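Local coordinates for protein general negative regulator of transcription subunit 2 (Saccharomyces cerevisiae, PDB 4BY6) that is a component of the yeast CCR4-NOT complex, the major cytoplasmic mRNA deadenylase, keeps that complex intact, and belongs to the NOT subcomplex that represses many genes, at residues E[92-97]-E[102-107]; E[110-115]-E[129-134]; E[147-150]-E[154-157]; E[156-161]-E[182-187]. One frame throughout, in Å; residues are numbered along the deposited sequence.

Interaction 1: residues E[92-97]-E[102-107]; sequences PCFNSI and QRVALF
A cation-pi stack between Arg103 and Phe94 fastens the short helix 101-104 onto the extended loop that precedes it. The guanidinium of Arg103 lies almost flat over one face of the phenyl ring, centres 4.2 Å apart and planes inclined by only 16°. CE1 of Phe94 sits under the middle of the cation, 3.7 Å from Arg103 CZ, whereas Arg103 NH1 falls toward the rim of the ring. A bend at chi3 (-59°) in an otherwise extended arginine chain turns the group into this position. The same cation also reaches the loop backbone: Arg103 NH2 donates to Cys93 O at 3.0 Å (N-H...O 147°), nearly in line with the carbonyl bond, and NH1 adds a weak second bond to Cys93 O. Asp100, just ahead on the chain, forms a salt bridge with NH2, so one nitrogen is shared by a carbonyl and a carboxylate while the stack on the ring probably holds the group flat. An alanine in place of Arg103 would take away the cation, and Cys93 O and Asp100 are likely to lose their mate and one face of Phe94 its cover. The contact lies at the start of the helical part of the NOT2/NOT3/NOT5 C-terminal region, and Phe94 is buried between it and another protein's chain. Phe94 CE1 lies 4.2 Å from Val104 CG2, and its CZ approaches the edge of the Phe107 ring, 4.1 Å from CE2. Helix 123-134 supplies Ile124 against both Phe94 and Val104, while Phe107 also meets aromatic rings of another protein's chain edge-to-face.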
loop_
_atom_site.group_PDB
_atom_site.type_symbol
_atom_site.label_atom_id
_atom_site.label_comp_id
_atom_site.label_asym_id
_atom_site.label_seq_id
_atom_site.Cartn_x
_atom_site.Cartn_y
_atom_site.Cartn_z
ATOM N N PRO E 92 5.435 -24.263 -24.969
ATOM C CA PRO E 92 6.722 -24.842 -25.356
ATOM C C PRO E 92 7.528 -25.258 -24.130
ATOM O O PRO E 92 7.318 -24.743 -23.019
ATOM C CB PRO E 92 7.439 -23.694 -26.080
ATOM C CG PRO E 92 6.429 -22.668 -26.319
ATOM C CD PRO E 92 5.359 -22.831 -25.296
ATOM N N CYS E 93 8.457 -26.172 -24.354
ATOM C CA CYS E 93 9.353 -26.641 -23.320
ATOM C C CYS E 93 10.735 -26.872 -23.952
ATOM O O CYS E 93 10.868 -26.842 -25.161
ATOM C CB CYS E 93 8.797 -27.910 -22.669
ATOM S SG CYS E 93 8.413 -29.170 -23.843
ATOM N N PHE E 94 11.766 -27.091 -23.145
ATOM C CA PHE E 94 13.076 -27.407 -23.681
ATOM C C PHE E 94 13.603 -28.615 -22.928
ATOM O O PHE E 94 14.357 -28.464 -21.961
ATOM C CB PHE E 94 14.038 -26.243 -23.528
ATOM C CG PHE E 94 13.715 -25.059 -24.386
ATOM C CD1 PHE E 94 14.223 -24.952 -25.668
ATOM C CD2 PHE E 94 12.942 -24.024 -23.892
ATOM C CE1 PHE E 94 13.936 -23.851 -26.451
ATOM C CE2 PHE E 94 12.646 -22.920 -24.679
ATOM C CZ PHE E 94 13.146 -22.834 -25.953
ATOM N N ASN E 95 13.204 -29.813 -23.356
ATOM C CA ASN E 95 13.541 -31.001 -22.594
ATOM C C ASN E 95 14.552 -31.875 -23.285
ATOM O O ASN E 95 14.879 -32.941 -22.774
ATOM C CB ASN E 95 12.292 -31.828 -22.284
ATOM C CG ASN E 95 11.305 -31.089 -21.406
ATOM O OD1 ASN E 95 11.686 -30.256 -20.582
ATOM N ND2 ASN E 95 10.024 -31.399 -21.568
ATOM N N SER E 96 15.051 -31.453 -24.447
ATOM C CA SER E 96 15.934 -32.343 -25.230
ATOM C C SER E 96 17.276 -31.747 -25.612
ATOM O O SER E 96 17.348 -30.859 -26.465
ATOM C CB SER E 96 15.243 -32.799 -26.503
ATOM O OG SER E 96 16.139 -33.569 -27.265
ATOM N N ILE E 97 18.336 -32.249 -24.991
ATOM C CA ILE E 97 19.686 -31.818 -25.334
ATOM C C ILE E 97 19.940 -32.027 -26.832
ATOM O O ILE E 97 20.502 -31.176 -27.498
ATOM C CB ILE E 97 20.760 -32.594 -24.514
ATOM C CG1 ILE E 97 20.629 -32.319 -23.018
ATOM C CG2 ILE E 97 22.159 -32.259 -24.993
ATOM C CD1 ILE E 97 21.163 -30.973 -22.613
ATOM N N GLN E 102 18.621 -26.525 -32.204
ATOM C CA GLN E 102 18.220 -25.761 -33.381
ATOM C C GLN E 102 17.360 -24.559 -32.991
ATOM O O GLN E 102 17.525 -23.469 -33.541
ATOM C CB GLN E 102 17.479 -26.665 -34.365
ATOM C CG GLN E 102 18.370 -27.724 -35.026
ATOM C CD GLN E 102 18.718 -28.888 -34.090
ATOM O OE1 GLN E 102 18.293 -28.922 -32.927
ATOM N NE2 GLN E 102 19.496 -29.845 -34.597
ATOM N N ARG E 103 16.469 -24.734 -32.022
ATOM C CA ARG E 103 15.728 -23.594 -31.502
ATOM C C ARG E 103 16.610 -22.593 -30.732
ATOM O O ARG E 103 16.487 -21.371 -30.928
ATOM C CB ARG E 103 14.615 -24.070 -30.596
ATOM C CG ARG E 103 13.320 -24.184 -31.294
ATOM C CD ARG E 103 12.234 -24.439 -30.311
ATOM N NE ARG E 103 12.466 -25.660 -29.563
ATOM C CZ ARG E 103 11.768 -25.995 -28.490
ATOM N NH1 ARG E 103 10.801 -25.188 -28.058
ATOM N NH2 ARG E 103 12.040 -27.129 -27.859
ATOM N N VAL E 104 17.504 -23.104 -29.881
ATOM C CA VAL E 104 18.313 -22.224 -29.042
ATOM C C VAL E 104 19.271 -21.376 -29.901
ATOM O O VAL E 104 19.511 -20.196 -29.633
ATOM C CB VAL E 104 19.077 -23.025 -27.992
ATOM C CG1 VAL E 104 19.989 -22.130 -27.184
ATOM C CG2 VAL E 104 18.105 -23.695 -27.065
ATOM N N ALA E 105 19.758 -21.959 -30.978
ATOM C CA ALA E 105 20.612 -21.241 -31.909
ATOM C C ALA E 105 19.983 -19.980 -32.500
ATOM O O ALA E 105 20.699 -19.120 -33.011
ATOM C CB ALA E 105 21.015 -22.177 -33.053
ATOM N N LEU E 106 18.657 -19.874 -32.463
ATOM C CA LEU E 106 17.985 -18.739 -33.106
ATOM C C LEU E 106 17.984 -17.519 -32.212
ATOM O O LEU E 106 17.659 -16.426 -32.653
ATOM C CB LEU E 106 16.548 -19.090 -33.479
ATOM C CG LEU E 106 16.397 -20.174 -34.531
ATOM C CD1 LEU E 106 14.957 -20.535 -34.626
ATOM C CD2 LEU E 106 16.878 -19.636 -35.803
ATOM N N PHE E 107 18.348 -17.715 -30.951
ATOM C CA PHE E 107 18.263 -16.644 -29.969
ATOM C C PHE E 107 19.521 -15.785 -29.949
ATOM O O PHE E 107 20.620 -16.270 -30.237
ATOM C CB PHE E 107 18.024 -17.224 -28.576
ATOM C CG PHE E 107 16.805 -18.087 -28.481
ATOM C CD1 PHE E 107 15.669 -17.793 -29.233
ATOM C CD2 PHE E 107 16.773 -19.178 -27.619
ATOM C CE1 PHE E 107 14.525 -18.588 -29.129
ATOM C CE2 PHE E 107 15.629 -19.973 -27.511
ATOM C CZ PHE E 107 14.512 -19.673 -28.262
#

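Interaction 2: residues E[110-115]-E[129-134]; sequences ETLFFL and YLELRK
From CB outward, Leu112 lies against Leu132 and then passes it, the two side chains running in opposite directions between helices 109-118 and 123-134. Leu112 CB is 4.0 Å from Leu132 CG. Beyond the branch point the methyls part: CD1 goes on across the interface to Glu131 CG at 3.5 Å and to Leu132 CD2 at 3.7 Å, while CD2 turns to Val104 and Phe107. Leu112 CG stands anti to the carbonyl carbon (chi1 -54°), which aims the branch into this gap. The segments run roughly antiparallel, at 145°, with axes 9.9 Å apart, a helical hairpin whose inner face is apolar. Leu132 answers with both methyls: CD1 meets Phe113 CE1 at 3.4 Å, crossing the ring obliquely, and CD2 lies 3.7 Å from that same CE1. An alanine in place of Leu132 would remove both methyls, probably opening a gap beside Leu112 CD1 and depriving the Phe113 ring of its support from this helix. Phe113 stacks on Phe171 of strand 163-172 and meets Trp137 edge-to-face, which joins the hairpin to the antiparallel sheet. Glu131 contributes its CH2 groups alone, because its chain bends at chi2 and its carboxylate pairs with Arg135. The hairpin interface is thus held by shape and burial of carbon, while the carboxylate of Glu131 is matched by Arg135 and takes no part in the packing between the two helices.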
loop_
_atom_site.group_PDB
_atom_site.type_symbol
_atom_site.label_atom_id
_atom_site.label_comp_id
_atom_site.label_asym_id
_atom_site.label_seq_id
_atom_site.Cartn_x
_atom_site.Cartn_y
_atom_site.Cartn_z
ATOM N N GLU E 110 22.011 -12.128 -25.530
ATOM C CA GLU E 110 21.302 -11.687 -24.329
ATOM C C GLU E 110 20.211 -12.662 -23.935
ATOM O O GLU E 110 20.090 -13.004 -22.758
ATOM C CB GLU E 110 20.692 -10.307 -24.508
ATOM C CG GLU E 110 21.546 -9.188 -24.020
ATOM C CD GLU E 110 22.221 -8.491 -25.150
ATOM O OE1 GLU E 110 22.513 -9.179 -26.165
ATOM O OE2 GLU E 110 22.448 -7.262 -25.028
ATOM N N THR E 111 19.434 -13.139 -24.905
ATOM C CA THR E 111 18.383 -14.100 -24.564
ATOM C C THR E 111 18.945 -15.375 -23.922
ATOM O O THR E 111 18.383 -15.877 -22.933
ATOM C CB THR E 111 17.542 -14.430 -25.798
ATOM O OG1 THR E 111 16.804 -13.253 -26.142
ATOM C CG2 THR E 111 16.546 -15.568 -25.523
ATOM N N LEU E 112 20.082 -15.856 -24.437
ATOM C CA LEU E 112 20.768 -17.013 -23.858
ATOM C C LEU E 112 21.250 -16.717 -22.418
ATOM O O LEU E 112 21.127 -17.571 -21.512
ATOM C CB LEU E 112 21.960 -17.412 -24.722
ATOM C CG LEU E 112 21.763 -17.683 -26.210
ATOM C CD1 LEU E 112 23.124 -17.873 -26.857
ATOM C CD2 LEU E 112 20.894 -18.901 -26.412
ATOM N N PHE E 113 21.786 -15.513 -22.207
ATOM C CA PHE E 113 22.192 -15.114 -20.869
ATOM C C PHE E 113 20.997 -15.173 -19.906
ATOM O O PHE E 113 21.096 -15.694 -18.790
ATOM C CB PHE E 113 22.778 -13.706 -20.874
ATOM C CG PHE E 113 24.114 -13.602 -21.531
ATOM C CD1 PHE E 113 25.016 -14.652 -21.473
ATOM C CD2 PHE E 113 24.481 -12.431 -22.188
ATOM C CE1 PHE E 113 26.265 -14.537 -22.062
ATOM C CE2 PHE E 113 25.729 -12.304 -22.790
ATOM C CZ PHE E 113 26.621 -13.353 -22.739
ATOM N N PHE E 114 19.879 -14.603 -20.346
ATOM C CA PHE E 114 18.647 -14.599 -19.573
ATOM C C PHE E 114 18.248 -16.014 -19.143
ATOM O O PHE E 114 18.017 -16.290 -17.957
ATOM C CB PHE E 114 17.531 -13.978 -20.393
ATOM C CG PHE E 114 16.231 -13.912 -19.682
ATOM C CD1 PHE E 114 15.876 -12.765 -18.977
ATOM C CD2 PHE E 114 15.348 -14.992 -19.721
ATOM C CE1 PHE E 114 14.661 -12.687 -18.304
ATOM C CE2 PHE E 114 14.117 -14.931 -19.048
ATOM C CZ PHE E 114 13.776 -13.775 -18.343
ATOM N N LEU E 115 18.149 -16.906 -20.122
ATOM C CA LEU E 115 17.834 -18.298 -19.825
ATOM C C LEU E 115 18.844 -18.950 -18.876
ATOM O O LEU E 115 18.458 -19.585 -17.895
ATOM C CB LEU E 115 17.762 -19.089 -21.125
ATOM C CG LEU E 115 16.526 -18.771 -21.943
ATOM C CD1 LEU E 115 16.672 -19.402 -23.323
ATOM C CD2 LEU E 115 15.273 -19.279 -21.198
ATOM N N TYR E 129 24.589 -22.681 -22.272
ATOM C CA TYR E 129 26.014 -22.737 -22.029
ATOM C C TYR E 129 26.755 -23.202 -23.290
ATOM O O TYR E 129 27.758 -22.608 -23.692
ATOM C CB TYR E 129 26.334 -23.673 -20.860
ATOM C CG TYR E 129 27.801 -24.030 -20.796
ATOM C CD1 TYR E 129 28.708 -23.173 -20.211
ATOM C CD2 TYR E 129 28.287 -25.206 -21.375
ATOM C CE1 TYR E 129 30.051 -23.487 -20.150
ATOM C CE2 TYR E 129 29.632 -25.525 -21.327
ATOM C CZ TYR E 129 30.511 -24.659 -20.711
ATOM O OH TYR E 129 31.858 -24.942 -20.658
ATOM N N LEU E 130 26.269 -24.267 -23.912
ATOM C CA LEU E 130 26.961 -24.800 -25.089
ATOM C C LEU E 130 26.946 -23.826 -26.260
ATOM O O LEU E 130 27.942 -23.692 -26.977
ATOM C CB LEU E 130 26.343 -26.123 -25.518
ATOM C CG LEU E 130 26.481 -27.234 -24.488
ATOM C CD1 LEU E 130 25.607 -28.387 -24.875
ATOM C CD2 LEU E 130 27.920 -27.663 -24.360
ATOM N N GLU E 131 25.814 -23.148 -26.439
ATOM C CA GLU E 131 25.647 -22.190 -27.523
ATOM C C GLU E 131 26.512 -20.939 -27.306
ATOM O O GLU E 131 27.127 -20.407 -28.238
ATOM C CB GLU E 131 24.181 -21.818 -27.656
ATOM C CG GLU E 131 23.896 -20.791 -28.709
ATOM C CD GLU E 131 24.113 -21.297 -30.118
ATOM O OE1 GLU E 131 24.069 -22.527 -30.340
ATOM O OE2 GLU E 131 24.329 -20.446 -31.007
ATOM N N LEU E 132 26.548 -20.455 -26.075
ATOM C CA LEU E 132 27.404 -19.329 -25.766
ATOM C C LEU E 132 28.856 -19.707 -25.958
ATOM O O LEU E 132 29.666 -18.921 -26.484
ATOM C CB LEU E 132 27.143 -18.853 -24.342
ATOM C CG LEU E 132 25.872 -18.014 -24.306
ATOM C CD1 LEU E 132 25.466 -17.770 -22.855
ATOM C CD2 LEU E 132 26.141 -16.704 -25.060
ATOM N N ARG E 133 29.166 -20.933 -25.550
ATOM C CA ARG E 133 30.503 -21.464 -25.704
ATOM C C ARG E 133 30.881 -21.446 -27.196
ATOM O O ARG E 133 31.981 -21.019 -27.562
ATOM C CB ARG E 133 30.581 -22.876 -25.103
ATOM C CG ARG E 133 31.983 -23.347 -24.822
ATOM C CD ARG E 133 32.517 -22.688 -23.585
ATOM N NE ARG E 133 33.960 -22.867 -23.475
ATOM C CZ ARG E 133 34.847 -22.070 -24.072
ATOM N NH1 ARG E 133 34.436 -21.067 -24.842
ATOM N NH2 ARG E 133 36.148 -22.272 -23.907
ATOM N N LYS E 134 29.938 -21.852 -28.052
ATOM C CA LYS E 134 30.140 -21.883 -29.500
ATOM C C LYS E 134 30.367 -20.500 -30.119
ATOM O O LYS E 134 31.088 -20.363 -31.107
ATOM C CB LYS E 134 28.943 -22.556 -30.161
ATOM C CG LYS E 134 28.825 -22.299 -31.635
ATOM C CD LYS E 134 27.747 -23.145 -32.233
ATOM C CE LYS E 134 27.440 -22.729 -33.660
ATOM N NZ LYS E 134 26.734 -23.864 -34.322
#

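Interaction 3: residues E[147-150]-E[154-157]; sequences LTKD and EPIV
Lys149 and Glu154 form a salt bridge across a short excursion of the chain, with NZ of the lysine 2.8 Å from OE1 of the glutamate. The ammonium does not lie in the carboxylate plane; it meets OE1 from above, 41° out of it. OE2 of Glu154 lies farther from Lys149 NZ, at 3.7 Å, so the grip is through one oxygen. The only other touch between the two segments is from Pro155, whose CD stands 3.9 Å from Lys149 NZ, putting a ring methylene beside the charged tip. Two different chain shapes bring the charges together. Lys149 is stretched out along its full length, CG anti to the backbone N (chi1 167°) and every later torsion also extended, which lets it span backbones whose nearest CA atoms, those of Lys149 and Pro155, are 8.5 Å apart. Glu154 starts off away from the lysine and folds back by a bend at chi2 (-58°), bringing its carboxylate round to the nitrogen. The pair lies at the surface, so solvent probably screens the attraction and the bridge is likely to be less rigid than a buried one. Behind it the backbone is better anchored. Asp150 bonds through its backbone and through OD1 to Ser167, Thr148 pairs with Val169, and Ile156 pairs with Arg165. Strands 145-149 and 156-157 are therefore both laid antiparallel along strand 163-172, one after the other, and the salt bridge spans the loop between them where the chain swings off the sheet.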
loop_
_atom_site.group_PDB
_atom_site.type_symbol
_atom_site.label_atom_id
_atom_site.label_comp_id
_atom_site.label_asym_id
_atom_site.label_seq_id
_atom_site.Cartn_x
_atom_site.Cartn_y
_atom_site.Cartn_z
ATOM N N LEU E 147 32.398 -13.764 -20.235
ATOM C CA LEU E 147 33.265 -12.780 -20.865
ATOM C C LEU E 147 33.641 -13.242 -22.239
ATOM O O LEU E 147 33.648 -14.441 -22.501
ATOM C CB LEU E 147 34.526 -12.558 -20.039
ATOM C CG LEU E 147 35.284 -13.835 -19.695
ATOM C CD1 LEU E 147 36.277 -14.195 -20.749
ATOM C CD2 LEU E 147 36.021 -13.569 -18.436
ATOM N N THR E 148 33.984 -12.312 -23.118
ATOM C CA THR E 148 34.534 -12.722 -24.404
ATOM C C THR E 148 35.576 -11.734 -24.848
ATOM O O THR E 148 35.550 -10.589 -24.427
ATOM C CB THR E 148 33.441 -12.899 -25.503
ATOM O OG1 THR E 148 34.087 -13.152 -26.761
ATOM C CG2 THR E 148 32.590 -11.656 -25.646
ATOM N N LYS E 149 36.509 -12.198 -25.671
ATOM C CA LYS E 149 37.617 -11.368 -26.126
ATOM C C LYS E 149 37.153 -10.078 -26.813
ATOM O O LYS E 149 36.187 -10.079 -27.571
ATOM C CB LYS E 149 38.511 -12.179 -27.066
ATOM C CG LYS E 149 39.515 -11.374 -27.849
ATOM C CD LYS E 149 40.430 -12.286 -28.698
ATOM C CE LYS E 149 41.314 -11.449 -29.646
ATOM N NZ LYS E 149 42.418 -12.224 -30.289
ATOM N N ASP E 150 37.809 -8.968 -26.482
ATOM C CA ASP E 150 37.637 -7.722 -27.211
ATOM C C ASP E 150 38.544 -7.797 -28.426
ATOM O O ASP E 150 39.765 -7.866 -28.276
ATOM C CB ASP E 150 37.971 -6.516 -26.331
ATOM C CG ASP E 150 38.046 -5.207 -27.110
ATOM O OD1 ASP E 150 38.874 -4.345 -26.751
ATOM O OD2 ASP E 150 37.266 -5.015 -28.064
ATOM N N GLU E 154 45.071 -8.106 -28.755
ATOM C CA GLU E 154 45.523 -9.493 -28.676
ATOM C C GLU E 154 46.015 -9.779 -27.274
ATOM O O GLU E 154 46.746 -8.968 -26.694
ATOM C CB GLU E 154 46.650 -9.768 -29.695
ATOM C CG GLU E 154 46.297 -9.492 -31.173
ATOM C CD GLU E 154 45.084 -10.305 -31.652
ATOM O OE1 GLU E 154 44.962 -11.500 -31.275
ATOM O OE2 GLU E 154 44.232 -9.739 -32.386
ATOM N N PRO E 155 45.600 -10.919 -26.705
ATOM C CA PRO E 155 46.041 -11.238 -25.344
ATOM C C PRO E 155 47.533 -11.465 -25.307
ATOM O O PRO E 155 48.128 -11.814 -26.323
ATOM C CB PRO E 155 45.286 -12.535 -25.020
ATOM C CG PRO E 155 45.111 -13.188 -26.329
ATOM C CD PRO E 155 44.842 -12.031 -27.302
ATOM N N ILE E 156 48.140 -11.245 -24.153
ATOM C CA ILE E 156 49.530 -11.642 -23.953
ATOM C C ILE E 156 49.573 -12.618 -22.763
ATOM O O ILE E 156 49.223 -12.292 -21.625
ATOM C CB ILE E 156 50.444 -10.401 -23.774
ATOM C CG1 ILE E 156 51.792 -10.772 -23.157
ATOM C CG2 ILE E 156 49.755 -9.336 -22.940
ATOM C CD1 ILE E 156 52.738 -11.468 -24.093
ATOM N N VAL E 157 49.942 -13.853 -23.072
ATOM C CA VAL E 157 49.970 -14.920 -22.097
ATOM C C VAL E 157 51.127 -14.722 -21.131
ATOM O O VAL E 157 52.236 -14.319 -21.532
ATOM C CB VAL E 157 50.068 -16.299 -22.785
ATOM C CG1 VAL E 157 50.227 -17.418 -21.751
ATOM C CG2 VAL E 157 48.832 -16.531 -23.669
#

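Interaction 4: residues E[156-161]-E[182-187]; sequences IVSADG and DFLLFY
A type I turn from Ser158 to Gly161, closed by Gly161 N to Ser158 O at 2.9 Å, sets its first and last residues one strand away from the end of strand 177-186, with CA atoms 9.1 Å apart for Ser158 and Leu184 and 8.7 Å for Gly161 and Tyr187. Tyr187 has the largest share of the contact. Its CG is anti to the carbonyl carbon (chi1 -61°), and the ring spans the gap so that one edge faces Gly161 O, 3.4 Å from CD2 and near the ring plane. The far end of the ring meets Val157 at about a right angle, with OH 3.3 Å from CG2. That hydroxyl is hydrogen-bonded to Glu164, on the strand between the two segments. Farther along, Ser158 OG comes within 4.0 Å of Leu184 CD1 while bonding to Ser163 OG. Strand 163-172 pairs with strands 156-157 and 177-186, so these side chains meet across the strand that separates their backbones. Tyr187 OH and Ser158 OG find their hydrogen-bond partners on that middle strand, and what passes directly between the segments is van der Waals contact, with the positive C-H edge of the tyrosine probably drawn to the carbonyl oxygen.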
loop_
_atom_site.group_PDB
_atom_site.type_symbol
_atom_site.label_atom_id
_atom_site.label_comp_id
_atom_site.label_asym_id
_atom_site.label_seq_id
_atom_site.Cartn_x
_atom_site.Cartn_y
_atom_site.Cartn_z
ATOM N N ILE E 156 48.140 -11.245 -24.153
ATOM C CA ILE E 156 49.530 -11.642 -23.953
ATOM C C ILE E 156 49.573 -12.618 -22.763
ATOM O O ILE E 156 49.223 -12.292 -21.625
ATOM C CB ILE E 156 50.444 -10.401 -23.774
ATOM C CG1 ILE E 156 51.792 -10.772 -23.157
ATOM C CG2 ILE E 156 49.755 -9.336 -22.940
ATOM C CD1 ILE E 156 52.738 -11.468 -24.093
ATOM N N VAL E 157 49.942 -13.853 -23.072
ATOM C CA VAL E 157 49.970 -14.920 -22.097
ATOM C C VAL E 157 51.127 -14.722 -21.131
ATOM O O VAL E 157 52.236 -14.319 -21.532
ATOM C CB VAL E 157 50.068 -16.299 -22.785
ATOM C CG1 VAL E 157 50.227 -17.418 -21.751
ATOM C CG2 VAL E 157 48.832 -16.531 -23.669
ATOM N N SER E 158 50.857 -14.989 -19.855
ATOM C CA SER E 158 51.853 -14.828 -18.810
ATOM C C SER E 158 52.958 -15.876 -18.914
ATOM O O SER E 158 52.761 -16.933 -19.500
ATOM C CB SER E 158 51.165 -14.898 -17.459
ATOM O OG SER E 158 50.127 -13.933 -17.397
ATOM N N ALA E 159 54.110 -15.592 -18.326
ATOM C CA ALA E 159 55.275 -16.461 -18.483
ATOM C C ALA E 159 55.039 -17.914 -18.042
ATOM O O ALA E 159 55.562 -18.837 -18.653
ATOM C CB ALA E 159 56.446 -15.875 -17.736
ATOM N N ASP E 160 54.272 -18.114 -16.974
ATOM C CA ASP E 160 53.980 -19.458 -16.466
ATOM C C ASP E 160 52.901 -20.181 -17.274
ATOM O O ASP E 160 52.687 -21.385 -17.114
ATOM C CB ASP E 160 53.549 -19.385 -14.992
ATOM C CG ASP E 160 52.655 -18.188 -14.698
ATOM O OD1 ASP E 160 53.012 -17.078 -15.151
ATOM O OD2 ASP E 160 51.611 -18.351 -14.017
ATOM N N GLY E 161 52.212 -19.433 -18.128
ATOM C CA GLY E 161 51.165 -19.986 -18.964
ATOM C C GLY E 161 49.850 -20.246 -18.237
ATOM O O GLY E 161 48.919 -20.822 -18.804
ATOM N N ASP E 182 40.067 -4.326 -19.065
ATOM C CA ASP E 182 41.395 -4.927 -19.182
ATOM C C ASP E 182 41.551 -5.863 -18.003
ATOM O O ASP E 182 41.237 -5.514 -16.868
ATOM C CB ASP E 182 42.505 -3.883 -19.186
ATOM C CG ASP E 182 42.519 -3.066 -20.459
ATOM O OD1 ASP E 182 42.745 -3.650 -21.542
ATOM O OD2 ASP E 182 42.325 -1.835 -20.374
ATOM N N PHE E 183 41.969 -7.085 -18.260
ATOM C CA PHE E 183 41.811 -8.079 -17.226
ATOM C C PHE E 183 42.936 -9.092 -17.261
ATOM O O PHE E 183 43.412 -9.477 -18.351
ATOM C CB PHE E 183 40.465 -8.757 -17.393
ATOM C CG PHE E 183 39.984 -9.473 -16.182
ATOM C CD1 PHE E 183 39.290 -8.802 -15.194
ATOM C CD2 PHE E 183 40.189 -10.829 -16.043
ATOM C CE1 PHE E 183 38.827 -9.473 -14.083
ATOM C CE2 PHE E 183 39.717 -11.500 -14.952
ATOM C CZ PHE E 183 39.048 -10.825 -13.964
ATOM N N LEU E 184 43.374 -9.492 -16.063
ATOM C CA LEU E 184 44.300 -10.601 -15.910
ATOM C C LEU E 184 43.474 -11.832 -15.623
ATOM O O LEU E 184 42.897 -11.973 -14.564
ATOM C CB LEU E 184 45.313 -10.354 -14.800
ATOM C CG LEU E 184 46.200 -11.574 -14.563
ATOM C CD1 LEU E 184 47.172 -11.739 -15.712
ATOM C CD2 LEU E 184 46.944 -11.436 -13.279
ATOM N N LEU E 185 43.424 -12.714 -16.601
ATOM C CA LEU E 185 42.509 -13.838 -16.621
ATOM C C LEU E 185 43.222 -15.161 -16.422
ATOM O O LEU E 185 44.146 -15.491 -17.175
ATOM C CB LEU E 185 41.788 -13.855 -17.958
ATOM C CG LEU E 185 40.954 -15.093 -18.179
ATOM C CD1 LEU E 185 39.808 -15.087 -17.170
ATOM C CD2 LEU E 185 40.470 -15.056 -19.604
ATOM N N PHE E 186 42.775 -15.932 -15.441
ATOM C CA PHE E 186 43.387 -17.219 -15.151
ATOM C C PHE E 186 42.613 -18.344 -15.790
ATOM O O PHE E 186 41.408 -18.445 -15.587
ATOM C CB PHE E 186 43.485 -17.439 -13.643
ATOM C CG PHE E 186 44.650 -16.747 -13.021
ATOM C CD1 PHE E 186 44.565 -15.416 -12.636
ATOM C CD2 PHE E 186 45.857 -17.416 -12.852
ATOM C CE1 PHE E 186 45.665 -14.769 -12.069
ATOM C CE2 PHE E 186 46.951 -16.773 -12.294
ATOM C CZ PHE E 186 46.847 -15.448 -11.902
ATOM N N TYR E 187 43.308 -19.200 -16.541
ATOM C CA TYR E 187 42.632 -20.238 -17.310
ATOM C C TYR E 187 41.912 -21.285 -16.445
ATOM O O TYR E 187 40.896 -21.812 -16.878
ATOM C CB TYR E 187 43.624 -20.933 -18.222
ATOM C CG TYR E 187 44.296 -20.039 -19.250
ATOM C CD1 TYR E 187 43.563 -19.405 -20.247
ATOM C CD2 TYR E 187 45.669 -19.837 -19.223
ATOM C CE1 TYR E 187 44.188 -18.591 -21.186
ATOM C CE2 TYR E 187 46.297 -19.023 -20.151
ATOM C CZ TYR E 187 45.553 -18.398 -21.138
ATOM O OH TYR E 187 46.186 -17.599 -22.088
#

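Interactions 1, 2 and 3 come in series along the chain, and interaction 4 begins on the strand where interaction 3 ends. All lie within the NOT2/NOT3/NOT5 C-terminal region, in which short helices precede an antiparallel sheet. Interactions 1 and 2, 11 Å apart between centres, belong to the helical part and the loop leading into it and meet directly, Val104 CG1 lying 3.4 Å from Leu112 CD2. Interactions 3 and 4, centres 9 Å apart, share Ile156 and Val157 and belong to the sheet. The centres of interactions 2 and 3 lie 19 Å apart without touching. The helical pair is buried and has another protein's chain within reach, consistent with a place in complex assembly, whereas no other chain touches the sheet pair.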